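Side-chain contacts in phiAB6 tailspike (Unidentified phage, PDB 5JS4), which probably degrades the exopolysaccharide of Acinetobacter baumannii as the trimeric, beta-helical tailspike of a bacteriophage: residues Y232-T235 / Q236-N240; F385-N389 / A390-Y394; I355-G359 / Y360-I364. One frame throughout, in Å; residues are numbered along the deposited sequence.

Contact 1 (Y232-T235 / Q236-N240)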
ATOM      1  N   TYR A 232     -39.518  23.659  23.194  1.00 18.43           N
ATOM      2  CA  TYR A 232     -38.253  24.360  23.441  1.00 18.80           C
ATOM      3  C   TYR A 232     -38.420  25.781  23.979  1.00 19.39           C
ATOM      4  O   TYR A 232     -37.445  26.394  24.415  1.00 19.71           O
ATOM      5  CB  TYR A 232     -37.454  24.425  22.139  1.00 18.15           C
ATOM      6  CG  TYR A 232     -37.246  23.076  21.501  1.00 17.36           C
ATOM      7  CD1 TYR A 232     -36.285  22.200  21.991  1.00 16.93           C
ATOM      8  CD2 TYR A 232     -38.021  22.667  20.416  1.00 16.95           C
ATOM      9  CE1 TYR A 232     -36.096  20.957  21.420  1.00 17.23           C
ATOM     10  CE2 TYR A 232     -37.839  21.423  19.836  1.00 16.93           C
ATOM     11  CZ  TYR A 232     -36.874  20.572  20.343  1.00 16.90           C
ATOM     12  OH  TYR A 232     -36.680  19.332  19.781  1.00 17.76           O
ATOM     13  N   ASN A 233     -39.645  26.302  23.946  1.00 20.28           N
ATOM     14  CA  ASN A 233     -39.915  27.703  24.275  1.00 21.19           C
ATOM     15  C   ASN A 233     -39.044  28.657  23.452  1.00 20.25           C
ATOM     16  O   ASN A 233     -38.424  29.580  23.981  1.00 20.35           O
ATOM     17  CB  ASN A 233     -39.741  27.963  25.778  1.00 23.66           C
ATOM     18  CG  ASN A 233     -40.270  29.325  26.200  1.00 27.23           C
ATOM     19  OD1 ASN A 233     -41.159  29.886  25.555  1.00 28.42           O
ATOM     20  ND2 ASN A 233     -39.718  29.868  27.280  1.00 30.46           N
ATOM     21  N   ILE A 234     -38.996  28.407  22.150  1.00 18.87           N
ATOM     22  CA  ILE A 234     -38.297  29.280  21.215  1.00 18.90           C
ATOM     23  C   ILE A 234     -39.190  29.494  20.006  1.00 17.19           C
ATOM     24  O   ILE A 234     -40.117  28.716  19.765  1.00 18.05           O
ATOM     25  CB  ILE A 234     -36.950  28.685  20.751  1.00 20.49           C
ATOM     26  CG1 ILE A 234     -37.182  27.417  19.918  1.00 20.65           C
ATOM     27  CG2 ILE A 234     -36.045  28.432  21.951  1.00 22.51           C
ATOM     28  CD1 ILE A 234     -35.919  26.740  19.442  1.00 21.34           C
ATOM     29  N   THR A 235     -38.904  30.541  19.244  1.00 16.43           N
ATOM     30  CA  THR A 235     -39.678  30.830  18.045  1.00 16.39           C
ATOM     31  C   THR A 235     -39.303  29.897  16.902  1.00 15.55           C
ATOM     32  O   THR A 235     -38.190  29.367  16.846  1.00 14.58           O
ATOM     33  CB  THR A 235     -39.464  32.272  17.555  1.00 17.62           C
ATOM     34  OG1 THR A 235     -38.084  32.462  17.226  1.00 18.34           O
ATOM     35  CG2 THR A 235     -39.893  33.273  18.617  1.00 18.53           C
ATOM     36  N   GLN A 236     -40.239  29.715  15.978  1.00 15.12           N
ATOM     37  CA  GLN A 236     -39.960  28.990  14.747  1.00 15.19           C
ATOM     38  C   GLN A 236     -38.836  29.670  13.956  1.00 15.73           C
ATOM     39  O   GLN A 236     -38.077  28.999  13.252  1.00 15.32           O
ATOM     40  CB  GLN A 236     -41.226  28.876  13.895  1.00 14.76           C
ATOM     41  CG  GLN A 236     -41.069  28.014  12.651  1.00 14.40           C
ATOM     42  CD  GLN A 236     -40.782  26.563  12.988  1.00 14.76           C
ATOM     43  OE1 GLN A 236     -41.399  25.999  13.889  1.00 16.10           O
ATOM     44  NE2 GLN A 236     -39.839  25.955  12.275  1.00 13.83           N
ATOM     45  N   SER A 237     -38.725  30.993  14.083  1.00 15.84           N
ATOM     46  CA  SER A 237     -37.634  31.740  13.454  1.00 16.41           C
ATOM     47  C   SER A 237     -36.267  31.159  13.824  1.00 15.70           C
ATOM     48  O   SER A 237     -35.406  30.991  12.962  1.00 16.53           O
ATOM     49  CB  SER A 237     -37.692  33.220  13.846  1.00 17.73           C
ATOM     50  OG  SER A 237     -36.700  33.959  13.158  1.00 21.27           O
ATOM     51  N   VAL A 238     -36.075  30.849  15.105  1.00 16.03           N
ATOM     52  CA  VAL A 238     -34.819  30.260  15.578  1.00 16.63           C
ATOM     53  C   VAL A 238     -34.616  28.864  14.990  1.00 16.03           C
ATOM     54  O   VAL A 238     -33.527  28.532  14.517  1.00 15.38           O
ATOM     55  CB  VAL A 238     -34.761  30.202  17.121  1.00 17.61           C
ATOM     56  CG1 VAL A 238     -33.535  29.429  17.596  1.00 18.12           C
ATOM     57  CG2 VAL A 238     -34.742  31.608  17.700  1.00 18.58           C
ATOM     58  N   ILE A 239     -35.668  28.051  15.011  1.00 16.00           N
ATOM     59  CA  ILE A 239     -35.596  26.698  14.462  1.00 15.74           C
ATOM     60  C   ILE A 239     -35.247  26.733  12.968  1.00 15.36           C
ATOM     61  O   ILE A 239     -34.516  25.868  12.479  1.00 15.30           O
ATOM     62  CB  ILE A 239     -36.903  25.917  14.728  1.00 16.46           C
ATOM     63  CG1 ILE A 239     -37.030  25.634  16.231  1.00 17.27           C
ATOM     64  CG2 ILE A 239     -36.938  24.610  13.944  1.00 16.71           C
ATOM     65  CD1 ILE A 239     -38.365  25.061  16.657  1.00 17.74           C
ATOM     66  N   ASN A 240     -35.735  27.750  12.259  1.00 15.58           N
ATOM     67  CA  ASN A 240     -35.421  27.928  10.836  1.00 15.14           C
ATOM     68  C   ASN A 240     -33.962  28.320  10.564  1.00 15.52           C
ATOM     69  O   ASN A 240     -33.557  28.445   9.409  1.00 17.70           O
ATOM     70  CB  ASN A 240     -36.356  28.968  10.207  1.00 14.44           C
ATOM     71  CG  ASN A 240     -37.779  28.462  10.040  1.00 14.29           C
ATOM     72  OD1 ASN A 240     -38.070  27.278  10.232  1.00 14.34           O
ATOM     73  ND2 ASN A 240     -38.678  29.367   9.672  1.00 14.17           N
TER
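The ring of Y232 meets I239 obliquely, with the CD1 methyl of I239 lying 4.5 Å from CD2 of Y232. This is a loose touch, and the ring is engaged across the subunit boundary as well, where F249 of the second subunit meets it edge-to-face. Two further flat groups are the amides of Q236 and N240, one helical turn apart. NE2 of Q236 donates to OD1 of N240 over 3.0 Å in a nearly straight bond (169°). The acceptor lies in the amide plane of Q236, but the donor stands above the carbonyl plane of N240. A bend at chi2 of Q236 (64°) curls the chain back so that the amide can reach its partner.

The main apolar contact belongs to I234. Its CG1 sits between backbone N and carbonyl carbon (chi1 66°), sending CD1 across I239 at about a right angle, 3.6 Å from CG1 of I239. The same methyl reaches CG1 of V238 at 4.0 Å.

T235 is the N-cap of the short helix that follows. Its OG1 accepts a weak bond from V238 N at 3.3 Å, and V238 N also makes a weak, bent bond to T235 O. A further weak but straighter bond runs from I239 N to T235 O at 3.4 Å. The first turn of the helix is thus tied to one residue by several modest bonds.

Strand 234-235 pairs antiparallel with strand 228-229, and N233 and I234 both face D229 in a G1 beta bulge. Helix 236-239 follows at once and enters the trimer interface: OE1 of Q236 bonds to ND2 of N240 in the second subunit, so intra- and intersubunit amide bonds follow one another around the three chains.

Contact 2 (F385-N389 / A390-Y394)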
ATOM      1  N   PHE A 385      -4.723  18.421  -0.094  1.00 12.35           N
ATOM      2  CA  PHE A 385      -5.873  18.371  -0.992  1.00 12.01           C
ATOM      3  C   PHE A 385      -6.353  16.926  -1.085  1.00 11.63           C
ATOM      4  O   PHE A 385      -5.656  16.073  -1.627  1.00 12.42           O
ATOM      5  CB  PHE A 385      -5.450  18.886  -2.371  1.00 12.51           C
ATOM      6  CG  PHE A 385      -6.582  19.056  -3.351  1.00 12.91           C
ATOM      7  CD1 PHE A 385      -7.020  17.987  -4.125  1.00 13.55           C
ATOM      8  CD2 PHE A 385      -7.181  20.297  -3.536  1.00 12.64           C
ATOM      9  CE1 PHE A 385      -8.042  18.148  -5.047  1.00 14.38           C
ATOM     10  CE2 PHE A 385      -8.209  20.464  -4.452  1.00 13.09           C
ATOM     11  CZ  PHE A 385      -8.639  19.389  -5.209  1.00 13.57           C
ATOM     12  N   ASN A 386      -7.541  16.655  -0.555  1.00 11.21           N
ATOM     13  CA  ASN A 386      -8.047  15.292  -0.460  1.00 11.59           C
ATOM     14  C   ASN A 386      -9.303  15.113  -1.300  1.00 12.17           C
ATOM     15  O   ASN A 386     -10.273  15.854  -1.149  1.00 13.85           O
ATOM     16  CB  ASN A 386      -8.306  14.943   1.000  1.00 12.30           C
ATOM     17  CG  ASN A 386      -7.065  15.096   1.856  1.00 13.22           C
ATOM     18  OD1 ASN A 386      -7.061  15.835   2.846  1.00 17.73           O
ATOM     19  ND2 ASN A 386      -5.994  14.419   1.466  1.00 11.58           N
ATOM     20  N   PHE A 387      -9.259  14.115  -2.179  1.00 11.32           N
ATOM     21  CA  PHE A 387     -10.271  13.894  -3.204  1.00 11.27           C
ATOM     22  C   PHE A 387     -10.614  12.406  -3.216  1.00 10.99           C
ATOM     23  O   PHE A 387      -9.739  11.578  -3.446  1.00 11.51           O
ATOM     24  CB  PHE A 387      -9.693  14.320  -4.560  1.00 11.91           C
ATOM     25  CG  PHE A 387     -10.709  14.442  -5.660  1.00 12.87           C
ATOM     26  CD1 PHE A 387     -11.214  13.317  -6.294  1.00 13.97           C
ATOM     27  CD2 PHE A 387     -11.133  15.690  -6.088  1.00 14.71           C
ATOM     28  CE1 PHE A 387     -12.142  13.437  -7.317  1.00 15.20           C
ATOM     29  CE2 PHE A 387     -12.055  15.815  -7.110  1.00 15.67           C
ATOM     30  CZ  PHE A 387     -12.563  14.688  -7.726  1.00 15.39           C
ATOM     31  N   THR A 388     -11.873  12.058  -2.961  1.00 10.69           N
ATOM     32  CA  THR A 388     -12.257  10.644  -2.929  1.00 11.21           C
ATOM     33  C   THR A 388     -13.709  10.395  -3.323  1.00 11.10           C
ATOM     34  O   THR A 388     -14.564  11.260  -3.163  1.00 12.15           O
ATOM     35  CB  THR A 388     -11.987  10.018  -1.536  1.00 12.27           C
ATOM     36  OG1 THR A 388     -12.047   8.586  -1.626  1.00 13.68           O
ATOM     37  CG2 THR A 388     -12.990  10.518  -0.485  1.00 13.03           C
ATOM     38  N   ASN A 389     -13.968   9.190  -3.826  1.00 11.13           N
ATOM     39  CA  ASN A 389     -15.321   8.696  -4.073  1.00 11.09           C
ATOM     40  C   ASN A 389     -16.061   9.594  -5.052  1.00 11.01           C
ATOM     41  O   ASN A 389     -17.008  10.297  -4.696  1.00 10.74           O
ATOM     42  CB  ASN A 389     -16.108   8.522  -2.764  1.00 11.05           C
ATOM     43  CG  ASN A 389     -15.652   7.315  -1.960  1.00 11.59           C
ATOM     44  OD1 ASN A 389     -16.435   6.391  -1.691  1.00 14.48           O
ATOM     45  ND2 ASN A 389     -14.387   7.301  -1.585  1.00 10.66           N
ATOM     46  N   ALA A 390     -15.602   9.561  -6.298  1.00 11.05           N
ATOM     47  CA  ALA A 390     -16.116  10.434  -7.335  1.00 11.10           C
ATOM     48  C   ALA A 390     -16.370   9.645  -8.604  1.00 10.85           C
ATOM     49  O   ALA A 390     -15.537   8.834  -9.014  1.00 10.94           O
ATOM     50  CB  ALA A 390     -15.133  11.555  -7.608  1.00 11.87           C
ATOM     51  N   TRP A 391     -17.531   9.884  -9.207  1.00 10.97           N
ATOM     52  CA  TRP A 391     -17.873   9.320 -10.506  1.00 10.96           C
ATOM     53  C   TRP A 391     -17.865  10.471 -11.497  1.00 11.00           C
ATOM     54  O   TRP A 391     -18.729  11.345 -11.455  1.00 11.61           O
ATOM     55  CB  TRP A 391     -19.219   8.588 -10.439  1.00 11.58           C
ATOM     56  CG  TRP A 391     -19.200   7.493  -9.398  1.00 11.40           C
ATOM     57  CD1 TRP A 391     -18.134   6.703  -9.071  1.00 11.40           C
ATOM     58  CD2 TRP A 391     -20.278   7.076  -8.548  1.00 11.30           C
ATOM     59  NE1 TRP A 391     -18.475   5.829  -8.073  1.00 11.19           N
ATOM     60  CE2 TRP A 391     -19.784   6.036  -7.731  1.00 11.16           C
ATOM     61  CE3 TRP A 391     -21.608   7.484  -8.392  1.00 11.77           C
ATOM     62  CZ2 TRP A 391     -20.573   5.397  -6.772  1.00 11.12           C
ATOM     63  CZ3 TRP A 391     -22.393   6.846  -7.437  1.00 11.94           C
ATOM     64  CH2 TRP A 391     -21.872   5.814  -6.642  1.00 11.31           C
ATOM     65  N   LEU A 392     -16.852  10.474 -12.361  1.00 11.24           N
ATOM     66  CA  LEU A 392     -16.560  11.601 -13.238  1.00 11.63           C
ATOM     67  C   LEU A 392     -16.734  11.155 -14.683  1.00 12.18           C
ATOM     68  O   LEU A 392     -15.838  10.551 -15.269  1.00 12.23           O
ATOM     69  CB  LEU A 392     -15.137  12.109 -12.974  1.00 11.83           C
ATOM     70  CG  LEU A 392     -14.855  12.561 -11.535  1.00 12.08           C
ATOM     71  CD1 LEU A 392     -13.420  13.047 -11.393  1.00 12.23           C
ATOM     72  CD2 LEU A 392     -15.827  13.642 -11.084  1.00 12.21           C
ATOM     73  N   TYR A 393     -17.905  11.456 -15.241  1.00 12.50           N
ATOM     74  CA  TYR A 393     -18.325  10.907 -16.526  1.00 12.77           C
ATOM     75  C   TYR A 393     -18.408  11.982 -17.610  1.00 13.18           C
ATOM     76  O   TYR A 393     -18.905  13.084 -17.376  1.00 13.47           O
ATOM     77  CB  TYR A 393     -19.696  10.234 -16.392  1.00 13.58           C
ATOM     78  CG  TYR A 393     -19.701   8.826 -15.816  1.00 13.90           C
ATOM     79  CD1 TYR A 393     -18.990   8.508 -14.657  1.00 14.61           C
ATOM     80  CD2 TYR A 393     -20.461   7.817 -16.409  1.00 14.50           C
ATOM     81  CE1 TYR A 393     -19.017   7.229 -14.126  1.00 14.70           C
ATOM     82  CE2 TYR A 393     -20.495   6.535 -15.879  1.00 15.01           C
ATOM     83  CZ  TYR A 393     -19.770   6.246 -14.737  1.00 14.89           C
ATOM     84  OH  TYR A 393     -19.791   4.979 -14.200  1.00 16.43           O
ATOM     85  N   TYR A 394     -17.920  11.635 -18.797  1.00 13.67           N
ATOM     86  CA  TYR A 394     -18.141  12.407 -20.031  1.00 14.35           C
ATOM     87  C   TYR A 394     -17.476  13.787 -20.095  1.00 14.91           C
ATOM     88  O   TYR A 394     -17.912  14.634 -20.879  1.00 16.22           O
ATOM     89  CB  TYR A 394     -19.646  12.568 -20.338  1.00 15.37           C
ATOM     90  CG  TYR A 394     -20.521  11.356 -20.081  1.00 16.05           C
ATOM     91  CD1 TYR A 394     -20.076  10.065 -20.347  1.00 16.83           C
ATOM     92  CD2 TYR A 394     -21.813  11.513 -19.590  1.00 16.15           C
ATOM     93  CE1 TYR A 394     -20.887   8.965 -20.112  1.00 18.22           C
ATOM     94  CE2 TYR A 394     -22.633  10.423 -19.357  1.00 17.04           C
ATOM     95  CZ  TYR A 394     -22.168   9.152 -19.616  1.00 17.28           C
ATOM     96  OH  TYR A 394     -22.985   8.071 -19.377  1.00 19.51           O
TER
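F387 reaches over a corner of the chain to A390 and L392. From CB the side chain swings with CG anti to the backbone N (chi1 -167°), which turns the ring off its own strand and lays it nearly along the direction that 390-393 takes. CE1 then comes within 3.5 Å of the CB methyl of A390, approaching it obliquely. At the tip, CZ is 4.1 Å from both CB of A390 and CD1 of L392, whose side chain arrives from the opposite direction. The ring thus bridges the inner angle between the two strand segments, whose axes diverge by 76°.

The bend itself falls at N389, which has a left-handed backbone. Its ND2 donates to OG1 of T388 at 2.7 Å, with the acceptor in the amide plane of N389; OG1 of T388 is also hydrogen-bonded to the carbonyl of H416. A weak bond from ND2 of N389 to OD1 of N417 on the next coil resembles one rung of the asparagine ladders of pectate lyases.

Strand 381-393 lies between strands 362-370 and 413-421, parallel to both. Inside the beta-helix, F387 packs on I418 of the latter and on I376 of strand 374-379, while L392 touches F420 and Q375.

Contact 3 (I355-G359 / Y360-I364)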
ATOM      1  N   ILE A 355     -16.381  23.693 -11.612  1.00 13.40           N
ATOM      2  CA  ILE A 355     -16.058  24.376 -10.360  1.00 13.11           C
ATOM      3  C   ILE A 355     -14.564  24.658 -10.179  1.00 13.00           C
ATOM      4  O   ILE A 355     -13.715  23.832 -10.519  1.00 13.57           O
ATOM      5  CB  ILE A 355     -16.626  23.573  -9.164  1.00 12.84           C
ATOM      6  CG1 ILE A 355     -16.613  24.406  -7.879  1.00 13.16           C
ATOM      7  CG2 ILE A 355     -15.889  22.248  -8.999  1.00 13.00           C
ATOM      8  CD1 ILE A 355     -17.661  23.970  -6.878  1.00 13.11           C
ATOM      9  N   GLU A 356     -14.265  25.846  -9.654  1.00 13.01           N
ATOM     10  CA  GLU A 356     -12.905  26.244  -9.314  1.00 13.91           C
ATOM     11  C   GLU A 356     -12.733  26.206  -7.805  1.00 13.71           C
ATOM     12  O   GLU A 356     -13.517  26.809  -7.069  1.00 14.18           O
ATOM     13  CB  GLU A 356     -12.591  27.641  -9.847  1.00 14.78           C
ATOM     14  CG  GLU A 356     -12.525  27.684 -11.363  1.00 16.15           C
ATOM     15  CD  GLU A 356     -12.214  29.052 -11.927  1.00 17.28           C
ATOM     16  OE1 GLU A 356     -11.773  29.940 -11.169  1.00 18.19           O
ATOM     17  OE2 GLU A 356     -12.405  29.226 -13.148  1.00 18.97           O
ATOM     18  N   ILE A 357     -11.705  25.491  -7.358  1.00 13.41           N
ATOM     19  CA  ILE A 357     -11.422  25.317  -5.936  1.00 13.49           C
ATOM     20  C   ILE A 357      -9.916  25.468  -5.713  1.00 13.30           C
ATOM     21  O   ILE A 357      -9.117  24.996  -6.519  1.00 14.65           O
ATOM     22  CB  ILE A 357     -11.939  23.947  -5.428  1.00 13.39           C
ATOM     23  CG1 ILE A 357     -11.727  23.822  -3.917  1.00 13.64           C
ATOM     24  CG2 ILE A 357     -11.283  22.791  -6.181  1.00 13.36           C
ATOM     25  CD1 ILE A 357     -12.407  22.622  -3.291  1.00 13.40           C
ATOM     26  N   ASP A 358      -9.524  26.140  -4.636  1.00 13.50           N
ATOM     27  CA  ASP A 358      -8.105  26.351  -4.374  1.00 14.31           C
ATOM     28  C   ASP A 358      -7.422  25.046  -3.964  1.00 13.80           C
ATOM     29  O   ASP A 358      -8.022  24.189  -3.305  1.00 14.03           O
ATOM     30  CB  ASP A 358      -7.889  27.417  -3.302  1.00 15.73           C
ATOM     31  CG  ASP A 358      -6.452  27.897  -3.253  1.00 18.15           C
ATOM     32  OD1 ASP A 358      -6.035  28.640  -4.168  1.00 21.32           O
ATOM     33  OD2 ASP A 358      -5.737  27.522  -2.309  1.00 20.50           O
ATOM     34  N   GLY A 359      -6.161  24.901  -4.352  1.00 13.86           N
ATOM     35  CA  GLY A 359      -5.411  23.683  -4.072  1.00 13.49           C
ATOM     36  C   GLY A 359      -5.000  23.471  -2.623  1.00 13.45           C
ATOM     37  O   GLY A 359      -4.700  22.342  -2.235  1.00 13.01           O
ATOM     38  N   TYR A 360      -4.973  24.541  -1.825  1.00 13.38           N
ATOM     39  CA  TYR A 360      -4.562  24.450  -0.419  1.00 13.37           C
ATOM     40  C   TYR A 360      -5.757  24.197   0.497  1.00 13.42           C
ATOM     41  O   TYR A 360      -6.618  25.062   0.658  1.00 15.02           O
ATOM     42  CB  TYR A 360      -3.815  25.718   0.014  1.00 13.90           C
ATOM     43  CG  TYR A 360      -3.402  25.756   1.480  1.00 15.47           C
ATOM     44  CD1 TYR A 360      -2.718  24.693   2.069  1.00 15.91           C
ATOM     45  CD2 TYR A 360      -3.684  26.866   2.270  1.00 17.73           C
ATOM     46  CE1 TYR A 360      -2.335  24.733   3.404  1.00 16.26           C
ATOM     47  CE2 TYR A 360      -3.305  26.916   3.602  1.00 17.89           C
ATOM     48  CZ  TYR A 360      -2.629  25.852   4.167  1.00 17.69           C
ATOM     49  OH  TYR A 360      -2.253  25.909   5.495  1.00 19.34           O
ATOM     50  N   LEU A 361      -5.788  22.999   1.085  1.00 12.84           N
ATOM     51  CA  LEU A 361      -6.842  22.558   2.011  1.00 13.06           C
ATOM     52  C   LEU A 361      -8.188  22.350   1.326  1.00 12.51           C
ATOM     53  O   LEU A 361      -9.004  23.270   1.232  1.00 13.37           O
ATOM     54  CB  LEU A 361      -6.992  23.507   3.208  1.00 13.39           C
ATOM     55  CG  LEU A 361      -5.743  23.773   4.050  1.00 13.80           C
ATOM     56  CD1 LEU A 361      -6.129  24.556   5.294  1.00 14.81           C
ATOM     57  CD2 LEU A 361      -5.016  22.490   4.427  1.00 13.66           C
ATOM     58  N   ALA A 362      -8.412  21.126   0.858  1.00 11.81           N
ATOM     59  CA  ALA A 362      -9.699  20.744   0.289  1.00 11.19           C
ATOM     60  C   ALA A 362     -10.089  19.340   0.722  1.00 10.90           C
ATOM     61  O   ALA A 362      -9.234  18.463   0.861  1.00 11.64           O
ATOM     62  CB  ALA A 362      -9.656  20.819  -1.228  1.00 11.83           C
ATOM     63  N   ASN A 363     -11.388  19.160   0.943  1.00 11.43           N
ATOM     64  CA  ASN A 363     -12.004  17.848   1.091  1.00 11.78           C
ATOM     65  C   ASN A 363     -13.108  17.725   0.057  1.00 11.55           C
ATOM     66  O   ASN A 363     -14.147  18.378   0.172  1.00 11.88           O
ATOM     67  CB  ASN A 363     -12.605  17.681   2.482  1.00 12.55           C
ATOM     68  CG  ASN A 363     -11.555  17.541   3.564  1.00 12.93           C
ATOM     69  OD1 ASN A 363     -10.708  16.646   3.510  1.00 14.71           O
ATOM     70  ND2 ASN A 363     -11.611  18.416   4.563  1.00 12.74           N
ATOM     71  N   ILE A 364     -12.871  16.904  -0.961  1.00 11.63           N
ATOM     72  CA  ILE A 364     -13.863  16.634  -1.989  1.00 11.77           C
ATOM     73  C   ILE A 364     -14.217  15.163  -1.884  1.00 12.09           C
ATOM     74  O   ILE A 364     -13.338  14.311  -1.973  1.00 13.03           O
ATOM     75  CB  ILE A 364     -13.324  16.955  -3.396  1.00 12.57           C
ATOM     76  CG1 ILE A 364     -13.006  18.452  -3.505  1.00 13.52           C
ATOM     77  CG2 ILE A 364     -14.335  16.536  -4.457  1.00 12.78           C
ATOM     78  CD1 ILE A 364     -12.196  18.833  -4.726  1.00 14.33           C
TER
HETATM   79  O   HOH W   1      -9.745  24.401  -1.145  1.00 17.35           O
HETATM   80  O   HOH W   2      -6.760  27.731   0.195  1.00 21.21           O
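Polar contacts between D358 and Y360 shape the outer side of this corner. OD2 of D358 accepts from the backbone N of Y360 at 3.1 Å, closing an Asx turn through G359. The bond is fairly straight (161°), although the donor approaches from well above the carboxylate plane. With CG anti to the backbone N (chi1 -166°), the carboxylate is laid alongside the onward chain, and its OD2 also comes close to CB of Y360.

Two waters reinforce the turn. One donates to OD2 of D358 and to the carbonyl O of Y360, giving OD2 a second partner. The other spans the mouth of the corner, donating at 2.8 Å to D358 O and at 2.7 Å to L361 O. Backbone carbonyls that the bend separates are thereby joined through solvent.

Apolar contacts line the inner side. The extended chain of I357 puts CD1 3.9 Å from CB of A362. The same methyl meets CD1 of I364 tip to tip at 4.1 Å, so one isoleucine meets both A362 and I364 at the start of the next strand.

An aromatic contact completes the bend within 360-364: CG of L361 stands 3.5 Å above the ring plane of Y360, over its centre. The ring is carried outward to the neighbouring subunit, where OH of Y360 is hydrogen-bonded to OH of Y393 in the second subunit.

The corner joins two faces of the parallel beta-helix. Strand 353-358 lies between strands 328-333 and 374-379, whereas strand 362-370 runs beside 336-338 and 381-393. In the interior, I357 and I364 both pack on I337, and I364 also touches F385 and F387; outside, L361 and N363 lie against W391 of the second subunit.

Contacts 2 and 3 are corners on adjoining coils of the beta-helix, their centres about 12 Å apart. Strand pairing joins them directly: N386 O lies 2.8 Å from I364 N, and N386 N lies 2.9 Å from A362 O, both probable hydrogen bonds. Inside, F385 CD2 packs 3.4 Å from A362 CB. Contact 1 stands apart towards the N-terminus, its nearest atoms about 23 Å from contact 3 and about 28 Å from contact 2. All three share in trimer assembly. Contact 2 also runs to a ligand site, since its last residue, Y394, lines a malonate pocket with Y310, R343, I370 and N371.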